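Dihydroorotase (Agrobacterium tumefaciens, PDB 2OGJ) is a zinc-dependent amidohydrolase-superfamily enzyme that acts as an esterase, deacetylating acetyl-(R)-mandelate and, less efficiently, acetyl glycolate in vitro. Local coordinates at residues 71-76 / 324-329; 300-305 / 389-394; 352-357 / 373-378. One frame throughout, in Å; residues are numbered along the deposited sequence.

Contact 1. Residues 71-76 / 324-329; sequences PGWVDL and AVTRNP
Val-74 and Pro-329 meet where strand 68-75 of the TIM barrel, just before the zinc ligands His-77 and His-79, is backed by the start of helix 327-332. Pro-329 is wedged against the strand by one edge of its pyrrolidine: CG lies 3.7 Å from Val-74 CB, and Pro-329 CB is 4.0 Å from Leu-76 CB. One backbone bond ties the segments together, Val-74 N giving its hydrogen to Val-325 O over 2.7 Å in a nearly straight line (170°). Around it the packing stays close. Val-325 reaches over one face of the Trp-73 indole, with CG1 4.0 Å from the centroid of the five-membered ring, while helix 304-313 adds Leu-304 and Met-308 to both residues. The looser side is that of Arg-327 and Asn-328, both partly exposed; Arg-327, whose CB points away from the strand, forms a salt bridge with Glu-338. Thr-326 is buried, its OG1 bonded to Val-322 O. Its chi1 of 53° leaves the methyl anti to the carbonyl carbon, and from there CG2 meets the edge of the Trp-73 ring, 4.0 Å from CD1, and comes within 3.5 Å of Pro-71 O.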
loop_
_atom_site.group_PDB
_atom_site.type_symbol
_atom_site.label_atom_id
_atom_site.label_comp_id
_atom_site.label_asym_id
_atom_site.label_seq_id
_atom_site.Cartn_x
_atom_site.Cartn_y
_atom_site.Cartn_z
ATOM N N PRO A 71 39.421 19.664 -25.019
ATOM C CA PRO A 71 38.654 18.560 -25.593
ATOM C C PRO A 71 37.175 18.909 -25.378
ATOM O O PRO A 71 36.853 19.649 -24.450
ATOM C CB PRO A 71 39.128 17.350 -24.780
ATOM C CG PRO A 71 39.709 17.950 -23.530
ATOM C CD PRO A 71 40.377 19.187 -24.010
ATOM N N GLY A 72 36.295 18.425 -26.248
ATOM C CA GLY A 72 34.882 18.726 -26.127
ATOM C C GLY A 72 34.323 18.580 -24.725
ATOM O O GLY A 72 34.556 17.575 -24.056
ATOM N N TRP A 73 33.586 19.592 -24.273
ATOM C CA TRP A 73 32.985 19.579 -22.949
ATOM C C TRP A 73 32.044 18.396 -22.790
ATOM O O TRP A 73 31.327 18.034 -23.730
ATOM C CB TRP A 73 32.218 20.869 -22.707
ATOM C CG TRP A 73 33.085 22.069 -22.565
ATOM C CD1 TRP A 73 34.445 22.094 -22.385
ATOM C CD2 TRP A 73 32.643 23.430 -22.516
ATOM N NE1 TRP A 73 34.872 23.396 -22.222
ATOM C CE2 TRP A 73 33.787 24.234 -22.298
ATOM C CE3 TRP A 73 31.388 24.048 -22.631
ATOM C CZ2 TRP A 73 33.712 25.626 -22.191
ATOM C CZ3 TRP A 73 31.307 25.427 -22.527
ATOM C CH2 TRP A 73 32.468 26.205 -22.308
ATOM N N VAL A 74 32.061 17.813 -21.586
ATOM C CA VAL A 74 31.231 16.667 -21.224
ATOM C C VAL A 74 30.248 17.047 -20.106
ATOM O O VAL A 74 30.671 17.335 -18.985
ATOM C CB VAL A 74 32.100 15.496 -20.691
ATOM C CG1 VAL A 74 31.212 14.325 -20.336
ATOM C CG2 VAL A 74 33.148 15.080 -21.721
ATOM N N ASP A 75 28.950 17.079 -20.397
ATOM C CA ASP A 75 27.963 17.392 -19.356
ATOM C C ASP A 75 27.420 16.037 -18.923
ATOM O O ASP A 75 26.633 15.403 -19.628
ATOM C CB ASP A 75 26.836 18.286 -19.884
ATOM C CG ASP A 75 25.884 18.742 -18.781
ATOM O OD1 ASP A 75 25.077 19.665 -19.011
ATOM O OD2 ASP A 75 25.935 18.170 -17.674
ATOM N N LEU A 76 27.888 15.601 -17.761
ATOM C CA LEU A 76 27.548 14.317 -17.166
ATOM C C LEU A 76 26.110 14.186 -16.673
ATOM O O LEU A 76 25.683 13.095 -16.263
ATOM C CB LEU A 76 28.498 14.071 -15.994
ATOM C CG LEU A 76 28.416 12.767 -15.232
ATOM C CD1 LEU A 76 28.973 11.641 -16.089
ATOM C CD2 LEU A 76 29.186 12.909 -13.937
ATOM N N ALA A 324 36.824 19.589 -14.585
ATOM C CA ALA A 324 35.577 19.065 -14.032
ATOM C C ALA A 324 34.475 19.126 -15.086
ATOM O O ALA A 324 33.286 19.085 -14.778
ATOM C CB ALA A 324 35.178 19.880 -12.831
ATOM N N VAL A 325 34.886 19.211 -16.343
ATOM C CA VAL A 325 33.938 19.321 -17.431
ATOM C C VAL A 325 34.497 18.585 -18.648
ATOM O O VAL A 325 33.897 18.557 -19.714
ATOM C CB VAL A 325 33.658 20.824 -17.705
ATOM C CG1 VAL A 325 34.414 21.313 -18.904
ATOM C CG2 VAL A 325 32.178 21.059 -17.825
ATOM N N THR A 326 35.644 17.951 -18.456
ATOM C CA THR A 326 36.273 17.179 -19.520
ATOM C C THR A 326 36.864 15.844 -19.023
ATOM O O THR A 326 36.213 14.799 -19.087
ATOM C CB THR A 326 37.385 17.993 -20.214
ATOM O OG1 THR A 326 38.296 18.485 -19.226
ATOM C CG2 THR A 326 36.786 19.160 -20.991
ATOM N N ARG A 327 38.093 15.887 -18.522
ATOM C CA ARG A 327 38.785 14.695 -18.046
ATOM C C ARG A 327 38.078 13.921 -16.927
ATOM O O ARG A 327 38.032 12.684 -16.950
ATOM C CB ARG A 327 40.189 15.084 -17.596
ATOM C CG ARG A 327 40.939 15.905 -18.643
ATOM C CD ARG A 327 42.067 15.123 -19.263
ATOM N NE ARG A 327 43.122 14.920 -18.283
ATOM C CZ ARG A 327 44.038 13.968 -18.373
ATOM N NH1 ARG A 327 44.024 13.130 -19.404
ATOM N NH2 ARG A 327 44.954 13.844 -17.423
ATOM N N ASN A 328 37.525 14.643 -15.959
ATOM C CA ASN A 328 36.858 13.998 -14.831
ATOM C C ASN A 328 35.545 13.292 -15.137
ATOM O O ASN A 328 35.382 12.133 -14.763
ATOM C CB ASN A 328 36.659 14.996 -13.690
ATOM C CG ASN A 328 37.957 15.353 -13.014
ATOM O OD1 ASN A 328 38.002 16.254 -12.193
ATOM N ND2 ASN A 328 39.025 14.643 -13.358
ATOM N N PRO A 329 34.586 13.975 -15.797
ATOM C CA PRO A 329 33.322 13.306 -16.104
ATOM C C PRO A 329 33.569 12.210 -17.140
ATOM O O PRO A 329 32.832 11.222 -17.214
ATOM C CB PRO A 329 32.454 14.442 -16.635
ATOM C CG PRO A 329 33.438 15.336 -17.282
ATOM C CD PRO A 329 34.572 15.363 -16.288
#

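Contact 2. Residues 300-305 / 389-394; sequences PVWDLA and ASRYIP
Trp-302 crosses Tyr-392 at about a right angle, and their rings, tilted 30°, barely overlap: the centroid of the five-membered ring is 5.9 Å from that of the tyrosine. The closer touch is made at the root of the side chain, where Trp-302 CB lies 3.7 Å from Tyr-392 CD2. Pro-394 approaches the same indole obliquely, its CB 4.0 Å from Trp-302 NE1. An edge of the Arg-391 guanidinium, its plane 70° from that of the indole, also comes in obliquely, NH2 lying 4.1 Å from Trp-302 CE3. These contacts hold the extended tail that follows strand 385-388 against the entry to helix 304-313, the two segments running in nearly opposite directions.

The polar centre is Asp-303, the N-cap residue of that helix. A chi1 of 46° places its carboxylate between its own backbone N and carbonyl carbon, facing the tail, and OD1 accepts Tyr-392 N at 2.6 Å in an almost straight bond. OD2 turns to Thr-306 OG1, and Tyr-392 OH is bonded to Asn-298 OD1. The same side chain also caps a backbone N in the first turn of the helix, so one carboxylate both caps the helix and holds the tail. With the helix amides in front of it and Arg-391 NE 4.6 Å from OD1, near but not paired, the negative form of Asp-303 is probably favoured.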
loop_
_atom_site.group_PDB
_atom_site.type_symbol
_atom_site.label_atom_id
_atom_site.label_comp_id
_atom_site.label_asym_id
_atom_site.label_seq_id
_atom_site.Cartn_x
_atom_site.Cartn_y
_atom_site.Cartn_z
ATOM N N PRO A 300 16.695 28.670 -13.789
ATOM C CA PRO A 300 17.926 28.443 -13.015
ATOM C C PRO A 300 19.195 28.285 -13.870
ATOM O O PRO A 300 19.983 29.211 -14.047
ATOM C CB PRO A 300 17.608 27.175 -12.209
ATOM C CG PRO A 300 16.099 26.998 -12.351
ATOM C CD PRO A 300 15.804 27.502 -13.724
ATOM N N VAL A 301 19.357 27.079 -14.392
ATOM C CA VAL A 301 20.489 26.678 -15.213
ATOM C C VAL A 301 20.306 27.148 -16.635
ATOM O O VAL A 301 19.289 26.855 -17.255
ATOM C CB VAL A 301 20.571 25.149 -15.277
ATOM C CG1 VAL A 301 21.890 24.707 -15.861
ATOM C CG2 VAL A 301 20.338 24.582 -13.918
ATOM N N TRP A 302 21.254 27.877 -17.188
ATOM C CA TRP A 302 21.031 28.250 -18.573
ATOM C C TRP A 302 21.752 27.220 -19.443
ATOM O O TRP A 302 21.180 26.645 -20.363
ATOM C CB TRP A 302 21.534 29.672 -18.835
ATOM C CG TRP A 302 20.734 30.722 -18.097
ATOM C CD1 TRP A 302 19.371 30.771 -17.950
ATOM C CD2 TRP A 302 21.241 31.908 -17.481
ATOM N NE1 TRP A 302 19.001 31.913 -17.293
ATOM C CE2 TRP A 302 20.128 32.632 -16.990
ATOM C CE3 TRP A 302 22.528 32.434 -17.294
ATOM C CZ2 TRP A 302 20.264 33.855 -16.327
ATOM C CZ3 TRP A 302 22.663 33.650 -16.637
ATOM C CH2 TRP A 302 21.533 34.346 -16.161
ATOM N N ASP A 303 23.006 26.958 -19.105
ATOM C CA ASP A 303 23.804 26.020 -19.853
ATOM C C ASP A 303 25.049 25.685 -19.051
ATOM O O ASP A 303 25.294 26.279 -18.009
ATOM C CB ASP A 303 24.177 26.637 -21.193
ATOM C CG ASP A 303 24.672 28.078 -21.059
ATOM O OD1 ASP A 303 24.455 28.849 -22.013
ATOM O OD2 ASP A 303 25.276 28.445 -20.023
ATOM N N LEU A 304 25.823 24.723 -19.540
ATOM C CA LEU A 304 27.040 24.298 -18.868
ATOM C C LEU A 304 28.016 25.457 -18.635
ATOM O O LEU A 304 28.628 25.562 -17.562
ATOM C CB LEU A 304 27.723 23.204 -19.689
ATOM C CG LEU A 304 28.841 22.474 -18.963
ATOM C CD1 LEU A 304 28.226 21.766 -17.761
ATOM C CD2 LEU A 304 29.550 21.485 -19.892
ATOM N N ALA A 305 28.161 26.323 -19.640
ATOM C CA ALA A 305 29.074 27.458 -19.537
ATOM C C ALA A 305 28.720 28.347 -18.338
ATOM O O ALA A 305 29.597 28.749 -17.574
ATOM C CB ALA A 305 29.056 28.271 -20.839
ATOM N N ALA A 389 28.956 27.766 -31.657
ATOM C CA ALA A 389 28.392 27.656 -30.319
ATOM C C ALA A 389 28.134 29.033 -29.741
ATOM O O ALA A 389 28.704 30.030 -30.191
ATOM C CB ALA A 389 29.342 26.867 -29.395
ATOM N N SER A 390 27.267 29.067 -28.734
ATOM C CA SER A 390 26.882 30.296 -28.050
ATOM C C SER A 390 26.088 29.985 -26.776
ATOM O O SER A 390 25.402 28.955 -26.688
ATOM C CB SER A 390 26.044 31.164 -28.990
ATOM O OG SER A 390 25.357 32.182 -28.285
ATOM N N ARG A 391 26.196 30.864 -25.782
ATOM C CA ARG A 391 25.475 30.685 -24.530
ATOM C C ARG A 391 23.988 30.807 -24.796
ATOM O O ARG A 391 23.585 31.457 -25.760
ATOM C CB ARG A 391 25.910 31.723 -23.492
ATOM C CG ARG A 391 27.199 31.349 -22.785
ATOM C CD ARG A 391 27.659 32.400 -21.785
ATOM N NE ARG A 391 26.577 32.808 -20.897
ATOM C CZ ARG A 391 25.888 33.940 -21.030
ATOM N NH1 ARG A 391 26.176 34.783 -22.018
ATOM N NH2 ARG A 391 24.903 34.224 -20.182
ATOM N N TYR A 392 23.198 30.156 -23.938
ATOM C CA TYR A 392 21.739 30.133 -23.999
ATOM C C TYR A 392 21.179 31.487 -23.603
ATOM O O TYR A 392 21.581 32.084 -22.602
ATOM C CB TYR A 392 21.188 29.049 -23.055
ATOM C CG TYR A 392 19.688 29.114 -22.830
ATOM C CD1 TYR A 392 18.797 28.555 -23.748
ATOM C CD2 TYR A 392 19.153 29.787 -21.715
ATOM C CE1 TYR A 392 17.411 28.666 -23.570
ATOM C CE2 TYR A 392 17.767 29.908 -21.526
ATOM C CZ TYR A 392 16.904 29.350 -22.458
ATOM O OH TYR A 392 15.542 29.522 -22.317
ATOM N N ILE A 393 20.251 31.979 -24.400
ATOM C CA ILE A 393 19.644 33.254 -24.106
ATOM C C ILE A 393 18.249 32.953 -23.592
ATOM O O ILE A 393 17.408 32.410 -24.321
ATOM C CB ILE A 393 19.581 34.159 -25.370
ATOM C CG1 ILE A 393 20.982 34.288 -25.984
ATOM C CG2 ILE A 393 19.040 35.546 -24.994
ATOM C CD1 ILE A 393 22.000 34.826 -25.017
ATOM N N PRO A 394 17.990 33.287 -22.318
ATOM C CA PRO A 394 16.686 33.043 -21.706
ATOM C C PRO A 394 15.537 33.738 -22.408
ATOM O O PRO A 394 15.425 34.960 -22.377
ATOM C CB PRO A 394 16.881 33.511 -20.260
ATOM C CG PRO A 394 17.948 34.545 -20.373
ATOM C CD PRO A 394 18.905 33.943 -21.367
#

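Contact 3. Residues 352-357 / 373-378; sequences FDLVDA and RLFEPR
The long antiparallel beta hairpin of strands 348-362 and 368-382 pairs antiparallel with strand 68-75 through its strand 348-362, and its two faces differ: aromatic rings gather on one, a salt bridge on the other. Asp-353 with Glu-376 and Val-355 with Leu-374 are the hydrogen-bonded pairs, each closed by two backbone bonds; Phe-352 with Pro-377, Leu-354 with Phe-375 and Asp-356 with Arg-373 are the non-hydrogen-bonded ones.

On the face of Phe-352, Leu-354, Asp-356, Arg-373, Phe-375 and Pro-377, the two phenyl rings lie side by side and point the same way, their planes 36° apart, with Phe-352 CE1 3.6 Å from Phe-375 CD2. Leu-354 takes a different approach. Its CG stands anti to the backbone N (chi1 -162°), and the further turn at chi2 brings CD2 over the centre of the Phe-375 ring, 4.1 Å from the centroid and only 11° off the normal, a CH-pi contact. Its other methyl, CD1, lies obliquely against the guanidinium of Arg-373, 3.4 Å from NE. Helices 304-313 and 318-323 pack on this aromatic side, through Met-308, Leu-312 and Val-321 on Phe-375 and Phe-318 on Phe-352 and Leu-354.

The opposite face carries Asp-353, Val-355, Leu-374 and Glu-376. Toward the hairpin turn Leu-374 CD1 rests on Ala-357 CB at 3.5 Å. At the far end the chain of Arg-378, bent at chi2, swings across to a salt bridge with Asp-353, while Asp-353 OD1 is taken by Ala-67 N. The carboxylate and guanidinium planes stand nearly perpendicular, and Arg-378 NE donates to the anti lone pair of Asp-353 OD2 over 3.0 Å.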
loop_
_atom_site.group_PDB
_atom_site.type_symbol
_atom_site.label_atom_id
_atom_site.label_comp_id
_atom_site.label_asym_id
_atom_site.label_seq_id
_atom_site.Cartn_x
_atom_site.Cartn_y
_atom_site.Cartn_z
ATOM N N PHE A 352 36.366 28.091 -26.706
ATOM C CA PHE A 352 35.682 29.029 -25.820
ATOM C C PHE A 352 36.605 30.101 -25.304
ATOM O O PHE A 352 37.824 29.923 -25.254
ATOM C CB PHE A 352 35.109 28.289 -24.611
ATOM C CG PHE A 352 36.167 27.716 -23.694
ATOM C CD1 PHE A 352 36.541 28.390 -22.521
ATOM C CD2 PHE A 352 36.762 26.486 -23.988
ATOM C CE1 PHE A 352 37.485 27.842 -21.648
ATOM C CE2 PHE A 352 37.706 25.928 -23.124
ATOM C CZ PHE A 352 38.069 26.605 -21.949
ATOM N N ASP A 353 35.997 31.211 -24.903
ATOM C CA ASP A 353 36.728 32.322 -24.342
ATOM C C ASP A 353 36.318 32.490 -22.887
ATOM O O ASP A 353 35.320 31.928 -22.442
ATOM C CB ASP A 353 36.420 33.597 -25.113
ATOM C CG ASP A 353 37.325 33.774 -26.317
ATOM O OD1 ASP A 353 38.560 33.699 -26.119
ATOM O OD2 ASP A 353 36.809 33.992 -27.448
ATOM N N LEU A 354 37.105 33.249 -22.143
ATOM C CA LEU A 354 36.803 33.521 -20.748
ATOM C C LEU A 354 36.886 35.039 -20.668
ATOM O O LEU A 354 37.963 35.588 -20.435
ATOM C CB LEU A 354 37.855 32.869 -19.844
ATOM C CG LEU A 354 37.529 32.660 -18.361
ATOM C CD1 LEU A 354 38.304 33.629 -17.515
ATOM C CD2 LEU A 354 36.030 32.796 -18.145
ATOM N N VAL A 355 35.751 35.704 -20.868
ATOM C CA VAL A 355 35.680 37.168 -20.879
ATOM C C VAL A 355 35.159 37.876 -19.625
ATOM O O VAL A 355 34.470 37.285 -18.786
ATOM C CB VAL A 355 34.816 37.636 -22.058
ATOM C CG1 VAL A 355 35.243 36.914 -23.314
ATOM C CG2 VAL A 355 33.354 37.361 -21.773
ATOM N N ASP A 356 35.493 39.159 -19.513
ATOM C CA ASP A 356 35.040 39.955 -18.382
ATOM C C ASP A 356 33.584 40.320 -18.578
ATOM O O ASP A 356 33.152 40.629 -19.693
ATOM C CB ASP A 356 35.863 41.232 -18.247
ATOM C CG ASP A 356 37.270 40.969 -17.766
ATOM O OD1 ASP A 356 37.446 40.152 -16.833
ATOM O OD2 ASP A 356 38.202 41.596 -18.308
ATOM N N ALA A 357 32.821 40.272 -17.495
ATOM C CA ALA A 357 31.416 40.609 -17.580
ATOM C C ALA A 357 30.878 41.044 -16.232
ATOM O O ALA A 357 31.612 41.114 -15.240
ATOM C CB ALA A 357 30.628 39.426 -18.090
ATOM N N ARG A 373 33.405 36.957 -14.665
ATOM C CA ARG A 373 34.086 36.287 -15.766
ATOM C C ARG A 373 33.153 35.218 -16.309
ATOM O O ARG A 373 32.493 34.517 -15.549
ATOM C CB ARG A 373 35.394 35.671 -15.288
ATOM C CG ARG A 373 36.410 36.715 -14.890
ATOM C CD ARG A 373 37.433 36.149 -13.937
ATOM N NE ARG A 373 38.487 35.389 -14.597
ATOM C CZ ARG A 373 39.337 34.593 -13.952
ATOM N NH1 ARG A 373 39.249 34.448 -12.634
ATOM N NH2 ARG A 373 40.285 33.950 -14.620
ATOM N N LEU A 374 33.095 35.096 -17.628
ATOM C CA LEU A 374 32.203 34.133 -18.240
ATOM C C LEU A 374 32.773 33.195 -19.281
ATOM O O LEU A 374 33.387 33.619 -20.264
ATOM C CB LEU A 374 31.026 34.865 -18.870
ATOM C CG LEU A 374 30.091 35.558 -17.895
ATOM C CD1 LEU A 374 29.093 36.377 -18.687
ATOM C CD2 LEU A 374 29.401 34.525 -17.011
ATOM N N PHE A 375 32.564 31.905 -19.062
ATOM C CA PHE A 375 32.993 30.949 -20.048
ATOM C C PHE A 375 31.999 31.198 -21.167
ATOM O O PHE A 375 30.789 31.278 -20.934
ATOM C CB PHE A 375 32.886 29.516 -19.535
ATOM C CG PHE A 375 33.962 29.146 -18.568
ATOM C CD1 PHE A 375 33.840 29.464 -17.216
ATOM C CD2 PHE A 375 35.117 28.504 -19.012
ATOM C CE1 PHE A 375 34.853 29.152 -16.317
ATOM C CE2 PHE A 375 36.139 28.184 -18.123
ATOM C CZ PHE A 375 36.007 28.508 -16.771
ATOM N N GLU A 376 32.521 31.372 -22.374
ATOM C CA GLU A 376 31.670 31.626 -23.523
ATOM C C GLU A 376 32.096 30.762 -24.714
ATOM O O GLU A 376 33.083 31.053 -25.390
ATOM C CB GLU A 376 31.719 33.114 -23.876
ATOM C CG GLU A 376 30.416 33.623 -24.449
ATOM C CD GLU A 376 29.719 34.628 -23.538
ATOM O OE1 GLU A 376 30.026 34.653 -22.326
ATOM O OE2 GLU A 376 28.851 35.390 -24.030
ATOM N N PRO A 377 31.358 29.665 -24.967
ATOM C CA PRO A 377 31.685 28.775 -26.082
ATOM C C PRO A 377 31.532 29.447 -27.437
ATOM O O PRO A 377 30.607 30.222 -27.652
ATOM C CB PRO A 377 30.727 27.598 -25.883
ATOM C CG PRO A 377 29.582 28.181 -25.160
ATOM C CD PRO A 377 30.234 29.123 -24.181
ATOM N N ARG A 378 32.468 29.144 -28.334
ATOM C CA ARG A 378 32.522 29.684 -29.704
ATOM C C ARG A 378 32.253 28.611 -30.744
ATOM O O ARG A 378 31.355 28.750 -31.582
ATOM C CB ARG A 378 33.866 30.347 -29.920
ATOM C CG ARG A 378 33.816 31.850 -29.794
ATOM C CD ARG A 378 33.375 32.274 -28.421
ATOM N NE ARG A 378 33.868 33.616 -28.125
ATOM C CZ ARG A 378 33.127 34.634 -27.697
ATOM N NH1 ARG A 378 31.825 34.496 -27.503
ATOM N NH2 ARG A 378 33.704 35.800 -27.460
#

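Overall arrangement
Trp-73 of contact 1 touches both other contacts: its CZ3 is 4.0 Å from Ala-305 CB of contact 2 and its CZ2 3.6 Å from Phe-352 CG of contact 3. Leu-304 CD2 also packs 3.4 Å from Val-325 CG2. Contacts 2 and 3, their centres about 12 Å apart, are joined by a probable hydrogen bond from Ala-389 N to Arg-378 O (2.6 Å) and a long, weak ion pair between Arg-391 and Glu-376. Contact 3 is nested within the loop that contact 2 closes. Contact 1 lies nearest the binuclear zinc site: the Leu-76 side chain is about 5 Å from that of the ligand His-77 and about 11 Å from a zinc ion.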